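Local atomic coordinates of glycoside hydrolase YxiA (Bacillus licheniformis, PDB entry 3LV4), a protein that probably hydrolyses the alpha-1,5-linked arabinose chains of arabinan, as a calcium-binding glycoside hydrolase of family 43. Residues G23-F28 against A35-L40; N145-H150 against Y163-G168; S266-G271 against K364-D369. All blocks are in the same frame, centred on the assembly; numbering follows the deposited sequence.

Contact 1 of 3, residues G23-F28 against A35-L40. With ACT (acetate ion), chain F.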
loop_
_atom_site.group_PDB
_atom_site.type_symbol
_atom_site.label_atom_id
_atom_site.label_comp_id
_atom_site.label_asym_id
_atom_site.label_seq_id
_atom_site.Cartn_x
_atom_site.Cartn_y
_atom_site.Cartn_z
ATOM N N GLY A 23 4.941 -7.139 20.829
ATOM C CA GLY A 23 3.711 -7.879 20.596
ATOM C C GLY A 23 2.497 -7.031 20.226
ATOM O O GLY A 23 1.365 -7.524 20.206
ATOM N N THR A 24 2.730 -5.757 19.926
ATOM C CA THR A 24 1.656 -4.830 19.591
ATOM C C THR A 24 1.907 -4.247 18.207
ATOM O O THR A 24 3.044 -3.929 17.871
ATOM C CB THR A 24 1.587 -3.680 20.617
ATOM O OG1 THR A 24 1.251 -4.208 21.905
ATOM C CG2 THR A 24 0.552 -2.638 20.206
ATOM N N TYR A 25 0.853 -4.128 17.405
ATOM C CA TYR A 25 0.974 -3.527 16.078
ATOM C C TYR A 25 0.734 -2.030 16.183
ATOM O O TYR A 25 -0.218 -1.593 16.830
ATOM C CB TYR A 25 -0.054 -4.115 15.111
ATOM C CG TYR A 25 0.120 -5.591 14.837
ATOM C CD1 TYR A 25 1.031 -6.038 13.885
ATOM C CD2 TYR A 25 -0.635 -6.539 15.519
ATOM C CE1 TYR A 25 1.196 -7.387 13.630
ATOM C CE2 TYR A 25 -0.480 -7.887 15.272
ATOM C CZ TYR A 25 0.436 -8.305 14.324
ATOM O OH TYR A 25 0.600 -9.644 14.069
ATOM N N TYR A 26 1.600 -1.253 15.539
ATOM C CA TYR A 26 1.434 0.188 15.448
ATOM C C TYR A 26 1.301 0.606 13.998
ATOM O O TYR A 26 1.914 0.001 13.119
ATOM C CB TYR A 26 2.651 0.892 16.061
ATOM C CG TYR A 26 2.719 0.755 17.556
ATOM C CD1 TYR A 26 3.323 -0.350 18.145
ATOM C CD2 TYR A 26 2.177 1.733 18.384
ATOM C CE1 TYR A 26 3.381 -0.478 19.526
ATOM C CE2 TYR A 26 2.227 1.616 19.758
ATOM C CZ TYR A 26 2.829 0.513 20.327
ATOM O OH TYR A 26 2.876 0.403 21.701
ATOM N N VAL A 27 0.489 1.630 13.744
ATOM C CA VAL A 27 0.540 2.318 12.462
ATOM C C VAL A 27 0.898 3.780 12.672
ATOM O O VAL A 27 0.358 4.448 13.567
ATOM C CB VAL A 27 -0.770 2.194 11.633
ATOM C CG1 VAL A 27 -0.895 0.786 11.039
ATOM C CG2 VAL A 27 -1.996 2.577 12.472
ATOM N N PHE A 28 1.830 4.266 11.859
ATOM C CA PHE A 28 2.208 5.680 11.881
ATOM C C PHE A 28 1.842 6.279 10.542
ATOM O O PHE A 28 2.182 5.723 9.493
ATOM C CB PHE A 28 3.710 5.847 12.144
ATOM C CG PHE A 28 4.124 5.445 13.536
ATOM C CD1 PHE A 28 4.456 4.128 13.822
ATOM C CD2 PHE A 28 4.167 6.388 14.560
ATOM C CE1 PHE A 28 4.830 3.755 15.107
ATOM C CE2 PHE A 28 4.550 6.028 15.852
ATOM C CZ PHE A 28 4.874 4.708 16.128
ATOM N N ALA A 35 -1.809 4.771 15.778
ATOM C CA ALA A 35 -2.783 3.906 16.438
ATOM C C ALA A 35 -2.123 2.578 16.720
ATOM O O ALA A 35 -1.081 2.266 16.142
ATOM C CB ALA A 35 -4.008 3.708 15.559
ATOM N N LYS A 36 -2.722 1.790 17.609
ATOM C CA LYS A 36 -2.151 0.494 17.939
ATOM C C LYS A 36 -3.239 -0.544 18.171
ATOM O O LYS A 36 -4.389 -0.202 18.466
ATOM C CB LYS A 36 -1.249 0.599 19.174
ATOM C CG LYS A 36 -1.970 1.061 20.433
ATOM C CD LYS A 36 -1.070 0.951 21.658
ATOM C CE LYS A 36 -1.649 1.709 22.838
ATOM N NZ LYS A 36 -0.725 1.671 24.029
ATOM N N SER A 37 -2.868 -1.812 18.032
ATOM C CA SER A 37 -3.796 -2.914 18.291
ATOM C C SER A 37 -2.984 -4.167 18.519
ATOM O O SER A 37 -1.830 -4.249 18.095
ATOM C CB SER A 37 -4.735 -3.136 17.106
ATOM O OG SER A 37 -4.031 -3.636 15.983
ATOM N N THR A 38 -3.579 -5.156 19.175
ATOM C CA THR A 38 -2.919 -6.449 19.287
ATOM C C THR A 38 -3.493 -7.466 18.305
ATOM O O THR A 38 -2.919 -8.541 18.121
ATOM C CB THR A 38 -3.026 -7.031 20.701
ATOM O OG1 THR A 38 -4.401 -7.076 21.091
ATOM C CG2 THR A 38 -2.228 -6.192 21.696
ATOM N N ASP A 39 -4.622 -7.138 17.677
ATOM C CA ASP A 39 -5.310 -8.116 16.832
ATOM C C ASP A 39 -5.551 -7.668 15.390
ATOM O O ASP A 39 -6.131 -8.414 14.610
ATOM C CB ASP A 39 -6.635 -8.549 17.474
ATOM C CG ASP A 39 -7.608 -7.393 17.653
ATOM O OD1 ASP A 39 -7.301 -6.264 17.212
ATOM O OD2 ASP A 39 -8.686 -7.615 18.240
ATOM N N LEU A 40 -5.111 -6.458 15.051
ATOM C CA LEU A 40 -5.331 -5.879 13.722
ATOM C C LEU A 40 -6.810 -5.603 13.433
ATOM O O LEU A 40 -7.185 -5.343 12.288
ATOM C CB LEU A 40 -4.733 -6.769 12.617
ATOM C CG LEU A 40 -3.208 -6.913 12.620
ATOM C CD1 LEU A 40 -2.751 -7.880 11.525
ATOM C CD2 LEU A 40 -2.500 -5.563 12.468
HETATM C C ACT F . -2.401 -11.348 14.902
HETATM O O ACT F . -1.155 -11.379 15.026
HETATM O OXT ACT F . -2.848 -10.811 13.863
HETATM C CH3 ACT F . -3.303 -11.916 15.948
HETATM O O HOH W 1 -0.453 -9.317 18.830
#
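Tyr25 and Ser37 form a hydrogen-bonded antiparallel pair, with Tyr25 N 2.8 Å from Ser37 O and Ser37 N returning the bond to Tyr25 O. Val27 and Ala35 repeat this exchange, and Tyr26 faces Lys36 as the non-hydrogen-bonded pair between them. Past the last pair, one water joins Gly23 O to Thr38 O.

The side chains add CH-pi contacts. Leu40 CD2 sits over one face of the Tyr25 ring, 3.8 Å from the ring centroid, and the two side chains cross at about a right angle. On the sheet's other face, Lys36 CB lies over the Tyr26 ring; with CG between the backbone N and the carbonyl carbon (chi1 61°) and the chain extended beyond it, the lysine runs alongside, and both polar ends, Tyr26 OH and Lys36 NZ, reach Glu114. At the far end of its ring, Tyr25 OH donates to O of an acetate ion, probably from the crystallisation liquor, at 2.6 Å. An alanine in place of Tyr25 would probably leave Leu40 CD2 without its aromatic partner and open a gap beside Phe295.

This is a beta hairpin of a four-stranded antiparallel blade of the propeller. Strand 17-21 pairs with 24-29 and strand 44-47 with 33-37, while strand 303-310 lies against Val27 and Leu40.

Contact 2 of 3, residues N145-H150 against Y163-G168. With ACT (acetate ion), chain H.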
loop_
_atom_site.group_PDB
_atom_site.type_symbol
_atom_site.label_atom_id
_atom_site.label_comp_id
_atom_site.label_asym_id
_atom_site.label_seq_id
_atom_site.Cartn_x
_atom_site.Cartn_y
_atom_site.Cartn_z
ATOM N N ASN A 145 10.016 14.083 -5.131
ATOM C CA ASN A 145 9.526 14.840 -3.989
ATOM C C ASN A 145 9.932 13.988 -2.792
ATOM O O ASN A 145 9.597 12.809 -2.749
ATOM C CB ASN A 145 7.996 14.954 -4.062
ATOM C CG ASN A 145 7.418 15.875 -2.995
ATOM O OD1 ASN A 145 6.194 15.939 -2.795
ATOM N ND2 ASN A 145 8.288 16.600 -2.314
ATOM N N VAL A 146 10.673 14.558 -1.843
ATOM C CA VAL A 146 11.285 13.754 -0.780
ATOM C C VAL A 146 10.322 13.432 0.368
ATOM O O VAL A 146 10.498 13.877 1.509
ATOM C CB VAL A 146 12.615 14.375 -0.268
ATOM C CG1 VAL A 146 13.606 14.474 -1.419
ATOM C CG2 VAL A 146 12.387 15.763 0.359
ATOM N N VAL A 147 9.314 12.625 0.045
ATOM C CA VAL A 147 8.282 12.258 0.998
ATOM C C VAL A 147 8.010 10.750 0.899
ATOM O O VAL A 147 8.624 10.051 0.088
ATOM C CB VAL A 147 6.974 13.047 0.727
ATOM C CG1 VAL A 147 7.221 14.546 0.859
ATOM C CG2 VAL A 147 6.407 12.713 -0.673
ATOM N N ASP A 148 7.107 10.250 1.739
ATOM C CA ASP A 148 6.641 8.864 1.648
ATOM C C ASP A 148 7.735 7.791 1.722
ATOM O O ASP A 148 7.767 6.893 0.887
ATOM C CB ASP A 148 5.837 8.650 0.354
ATOM C CG ASP A 148 4.529 9.409 0.336
ATOM O OD1 ASP A 148 4.266 10.198 1.276
ATOM O OD2 ASP A 148 3.758 9.211 -0.636
ATOM N N PRO A 149 8.609 7.851 2.740
ATOM C CA PRO A 149 9.636 6.812 2.864
ATOM C C PRO A 149 9.117 5.476 3.406
ATOM O O PRO A 149 8.128 5.421 4.144
ATOM C CB PRO A 149 10.591 7.414 3.896
ATOM C CG PRO A 149 9.654 8.219 4.789
ATOM C CD PRO A 149 8.735 8.880 3.792
ATOM N N HIS A 150 9.803 4.406 3.016
ATOM C CA HIS A 150 9.732 3.127 3.707
ATOM C C HIS A 150 11.153 2.610 3.870
ATOM O O HIS A 150 11.839 2.335 2.883
ATOM C CB HIS A 150 8.911 2.101 2.931
ATOM C CG HIS A 150 8.944 0.741 3.552
ATOM N ND1 HIS A 150 8.857 -0.420 2.815
ATOM C CD2 HIS A 150 9.085 0.366 4.844
ATOM C CE1 HIS A 150 8.922 -1.457 3.636
ATOM N NE2 HIS A 150 9.064 -1.008 4.870
ATOM N N TYR A 163 11.314 5.711 -1.477
ATOM C CA TYR A 163 10.539 6.912 -1.165
ATOM C C TYR A 163 10.134 7.641 -2.443
ATOM O O TYR A 163 10.554 7.263 -3.544
ATOM C CB TYR A 163 11.356 7.855 -0.263
ATOM C CG TYR A 163 12.484 8.529 -1.008
ATOM C CD1 TYR A 163 13.648 7.829 -1.326
ATOM C CD2 TYR A 163 12.376 9.850 -1.423
ATOM C CE1 TYR A 163 14.677 8.436 -2.038
ATOM C CE2 TYR A 163 13.391 10.458 -2.129
ATOM C CZ TYR A 163 14.541 9.753 -2.427
ATOM O OH TYR A 163 15.547 10.367 -3.125
ATOM N N GLY A 164 9.334 8.694 -2.293
ATOM C CA GLY A 164 8.947 9.531 -3.413
ATOM C C GLY A 164 7.438 9.666 -3.553
ATOM O O GLY A 164 6.672 8.852 -3.034
ATOM N N SER A 165 7.017 10.717 -4.249
ATOM C CA SER A 165 5.620 10.915 -4.592
ATOM C C SER A 165 5.556 11.823 -5.799
ATOM O O SER A 165 6.062 12.947 -5.751
ATOM C CB SER A 165 4.866 11.612 -3.467
ATOM O OG SER A 165 3.625 12.088 -3.972
ATOM N N TYR A 166 4.924 11.344 -6.867
ATOM C CA TYR A 166 4.745 12.136 -8.082
ATOM C C TYR A 166 6.111 12.660 -8.519
ATOM O O TYR A 166 7.101 11.939 -8.440
ATOM C CB TYR A 166 3.781 13.308 -7.848
ATOM C CG TYR A 166 2.315 12.953 -7.616
ATOM C CD1 TYR A 166 1.936 11.818 -6.897
ATOM C CD2 TYR A 166 1.303 13.792 -8.086
ATOM C CE1 TYR A 166 0.583 11.518 -6.680
ATOM C CE2 TYR A 166 -0.039 13.503 -7.872
ATOM C CZ TYR A 166 -0.395 12.369 -7.168
ATOM O OH TYR A 166 -1.742 12.108 -6.957
ATOM N N SER A 167 6.176 13.919 -8.951
ATOM C CA SER A 167 7.446 14.505 -9.412
ATOM C C SER A 167 8.294 13.531 -10.246
ATOM O O SER A 167 7.793 12.928 -11.201
ATOM C CB SER A 167 8.245 15.057 -8.222
ATOM O OG SER A 167 7.571 16.172 -7.644
ATOM N N GLY A 168 9.564 13.358 -9.875
ATOM C CA GLY A 168 10.497 12.610 -10.704
ATOM C C GLY A 168 10.436 11.105 -10.552
ATOM O O GLY A 168 11.116 10.375 -11.290
HETATM C C ACT H . 4.185 17.037 -7.973
HETATM O O ACT H . 4.304 16.270 -8.974
HETATM O OXT ACT H . 4.648 16.633 -6.866
HETATM C CH3 ACT H . 3.517 18.376 -8.098
HETATM O O HOH W 2 8.830 11.690 -6.236
HETATM O O HOH W 3 3.831 14.845 -4.223
HETATM O O HOH W 4 7.004 6.358 -1.795
#
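Ser165 meets Val147 with its CB because its first torsion swings the hydroxyl away toward Glu201, the predicted proton donor, to which it is hydrogen-bonded. With OG anti to the backbone N (chi1 165°), Ser165 CB comes to 3.4 Å from Val147 CG2, a tight carbon contact. Tyr163 has its CG between the backbone N and the carbonyl carbon (chi1 72°); its ring thereby runs alongside Val146, whose CG1 is 4.1 Å from Tyr163 CE2, and its hydroxyl reaches Tyr188 O.

One direct hydrogen bond joins the segments, from Gly164 N to Val147 O at 2.8 Å. Asn145 O meets Gly164 CA in a CA-H...O contact and also accepts from Val147 N, closing an inverse gamma turn centred on Val146. At the backbone angles of Gly164 a CB would probably press on the carbonyl oxygen of Tyr163, which favours glycine.

Waters bridge further backbone atoms. One molecule donates to both Asp148 O and Gly164 O, at 2.8 Å each; another accepts from Asn145 N and Ser165 N. Ser167 holds an acetate ion through its backbone N and its OG.

Asp148, predicted to tune and orient the catalytic acid, packs its CB on Gly164 O at 3.5 Å, and a weak bond runs from Gly202 N to its OD2. The contact thus probably borders the active site, beside His291. Asn145, Val147 and Pro149 rest on strands 89-96 and 103-110, strand 200-208 adjoins Asp148 and Tyr166, and the two loops flank the hairpin of strands 150-153 and 159-163.

Contact 3 of 3, residues S266-G271 against K364-D369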
loop_
_atom_site.group_PDB
_atom_site.type_symbol
_atom_site.label_atom_id
_atom_site.label_comp_id
_atom_site.label_asym_id
_atom_site.label_seq_id
_atom_site.Cartn_x
_atom_site.Cartn_y
_atom_site.Cartn_z
ATOM N N SER A 266 -0.794 7.256 -19.582
ATOM C CA SER A 266 0.482 6.637 -19.918
ATOM C C SER A 266 0.938 5.590 -18.912
ATOM O O SER A 266 1.680 4.670 -19.268
ATOM C CB SER A 266 1.572 7.694 -20.087
ATOM O OG SER A 266 1.375 8.391 -21.300
ATOM N N ILE A 267 0.505 5.728 -17.664
ATOM C CA ILE A 267 0.998 4.835 -16.615
ATOM C C ILE A 267 0.022 3.713 -16.271
ATOM O O ILE A 267 0.441 2.645 -15.825
ATOM C CB ILE A 267 1.412 5.588 -15.325
ATOM C CG1 ILE A 267 0.198 6.238 -14.649
ATOM C CG2 ILE A 267 2.515 6.630 -15.619
ATOM C CD1 ILE A 267 0.503 6.760 -13.250
ATOM N N GLU A 268 -1.268 3.927 -16.516
ATOM C CA GLU A 268 -2.263 2.931 -16.104
ATOM C C GLU A 268 -2.163 1.539 -16.766
ATOM O O GLU A 268 -2.702 0.574 -16.225
ATOM C CB GLU A 268 -3.692 3.477 -16.224
ATOM C CG GLU A 268 -4.168 3.680 -17.646
ATOM C CD GLU A 268 -5.549 4.327 -17.714
ATOM O OE1 GLU A 268 -6.179 4.582 -16.656
ATOM O OE2 GLU A 268 -6.004 4.590 -18.839
ATOM N N PRO A 269 -1.488 1.418 -17.927
ATOM C CA PRO A 269 -1.379 0.046 -18.446
ATOM C C PRO A 269 -0.428 -0.840 -17.651
ATOM O O PRO A 269 -0.333 -2.034 -17.943
ATOM C CB PRO A 269 -0.805 0.237 -19.867
ATOM C CG PRO A 269 -1.103 1.659 -20.227
ATOM C CD PRO A 269 -1.035 2.419 -18.910
ATOM N N TYR A 270 0.263 -0.283 -16.663
ATOM C CA TYR A 270 1.396 -0.978 -16.058
ATOM C C TYR A 270 1.214 -1.231 -14.579
ATOM O O TYR A 270 0.511 -0.480 -13.904
ATOM C CB TYR A 270 2.667 -0.169 -16.290
ATOM C CG TYR A 270 2.922 0.027 -17.755
ATOM C CD1 TYR A 270 3.323 -1.040 -18.552
ATOM C CD2 TYR A 270 2.732 1.260 -18.357
ATOM C CE1 TYR A 270 3.541 -0.876 -19.904
ATOM C CE2 TYR A 270 2.956 1.431 -19.720
ATOM C CZ TYR A 270 3.360 0.358 -20.480
ATOM O OH TYR A 270 3.589 0.506 -21.829
ATOM N N GLY A 271 1.865 -2.283 -14.087
ATOM C CA GLY A 271 1.704 -2.720 -12.711
ATOM C C GLY A 271 0.537 -3.681 -12.535
ATOM O O GLY A 271 -0.368 -3.738 -13.371
ATOM N N LYS A 364 -7.990 -2.337 -14.862
ATOM C CA LYS A 364 -6.586 -1.913 -14.837
ATOM C C LYS A 364 -6.415 -0.405 -15.009
ATOM O O LYS A 364 -5.291 0.085 -15.142
ATOM C CB LYS A 364 -5.747 -2.689 -15.869
ATOM C CG LYS A 364 -4.759 -3.675 -15.239
ATOM C CD LYS A 364 -3.580 -2.959 -14.578
ATOM C CE LYS A 364 -2.469 -2.606 -15.575
ATOM N NZ LYS A 364 -1.547 -3.760 -15.887
ATOM N N ASP A 365 -7.528 0.327 -14.972
ATOM C CA ASP A 365 -7.488 1.773 -15.134
ATOM C C ASP A 365 -7.199 2.516 -13.828
ATOM O O ASP A 365 -7.267 1.942 -12.738
ATOM C CB ASP A 365 -8.795 2.296 -15.753
ATOM C CG ASP A 365 -10.059 1.805 -15.014
ATOM O OD1 ASP A 365 -9.958 1.010 -14.046
ATOM O OD2 ASP A 365 -11.172 2.222 -15.420
ATOM N N ILE A 366 -6.842 3.789 -13.956
ATOM C CA ILE A 366 -6.960 4.719 -12.841
ATOM C C ILE A 366 -8.317 5.379 -13.011
ATOM O O ILE A 366 -8.551 6.102 -13.984
ATOM C CB ILE A 366 -5.838 5.775 -12.827
ATOM C CG1 ILE A 366 -4.484 5.110 -12.566
ATOM C CG2 ILE A 366 -6.119 6.825 -11.742
ATOM C CD1 ILE A 366 -3.295 5.949 -12.993
ATOM N N SER A 367 -9.232 5.087 -12.092
ATOM C CA SER A 367 -10.611 5.539 -12.224
ATOM C C SER A 367 -11.226 5.855 -10.873
ATOM O O SER A 367 -11.084 5.086 -9.932
ATOM C CB SER A 367 -11.460 4.476 -12.915
ATOM O OG SER A 367 -12.841 4.810 -12.826
ATOM N N ALA A 368 -11.923 6.983 -10.792
ATOM C CA ALA A 368 -12.621 7.363 -9.570
ATOM C C ALA A 368 -14.001 6.701 -9.469
ATOM O O ALA A 368 -14.664 6.811 -8.437
ATOM C CB ALA A 368 -12.738 8.879 -9.471
ATOM N N ASP A 369 -14.418 6.009 -10.533
ATOM C CA ASP A 369 -15.719 5.330 -10.572
ATOM C C ASP A 369 -15.831 4.285 -9.464
ATOM O O ASP A 369 -14.912 3.490 -9.273
ATOM C CB ASP A 369 -15.900 4.569 -11.896
ATOM C CG ASP A 369 -16.238 5.470 -13.077
ATOM O OD1 ASP A 369 -16.264 6.709 -12.930
ATOM O OD2 ASP A 369 -16.478 4.913 -14.178
#
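Lys364 reaches to carbonyls in and just after the turn of 267-270, and Glu268 reaches back toward 364-369, so polar grips run in both directions. Lys364 NZ donates to Gly271 O at 2.8 Å, in the carbonyl plane, and to Pro269 O at 2.9 Å from well above that carbonyl's plane. The lysine bends at chi2, chi3 and chi4, which folds the chain back and brings NZ to the two carbonyl oxygens; Glu434 O accepts from it as well, giving three carbonyl oxygens around one charge. In return, Glu268 OE1 accepts from Ile366 N at 2.9 Å on its anti side, with an almost straight N-H...O angle of 167°. Beside this bond, the side chains of Ile267 and Ile366 cross at a slant, with Ile366 CD1 3.9 Å from Ile267 CG1, the apolar part of the contact.

The second shell fixes these groups. A type I turn from Ile267 to Tyr270, closed by Tyr270 N to Ile267 O, positions Pro269 O; Gly271 O follows just after it. Glu268 O and Lys364 O, two acceptors only 2.8 Å apart, are each bound by Arg232, whose guanidinium probably offsets their repulsion. Arg265 forms a salt bridge with Glu268 OE1, while Lys273 and Lys371 pair with Asp365.

Helix 264-267 leads into the turn, and the other segment links strands 355-363 and 371-378. Strand 230-236 supplies Arg232 and touches Ile366, and Phe220 of strand 213-220 touches both isoleucines; the contact as a whole joins the family 43 region to the C-terminal lipocalin-like region.

How the contacts relate
Read from the N terminus, the three contacts follow in series, none nested and none crossing. Contact 1 closes the short turn of a hairpin in the first four-stranded blade. Contact 2 closes a loop of twelve residues that holds most of the hairpin of strands 150-153 and 159-163. Contact 3 spans 92 residues, including the four-stranded blade that runs from strand 285-296 to strand 333-335, and ties the family 43 region to the C-terminal lipocalin-like region. That enclosed blade also meets the earlier contacts: Phe295 and strand 303-310 pack on contact 1, and His291 adjoins Asp148 of contact 2. Contacts 1 and 3 lie on opposite sides of the chain's centre, their centres about 32 Å apart.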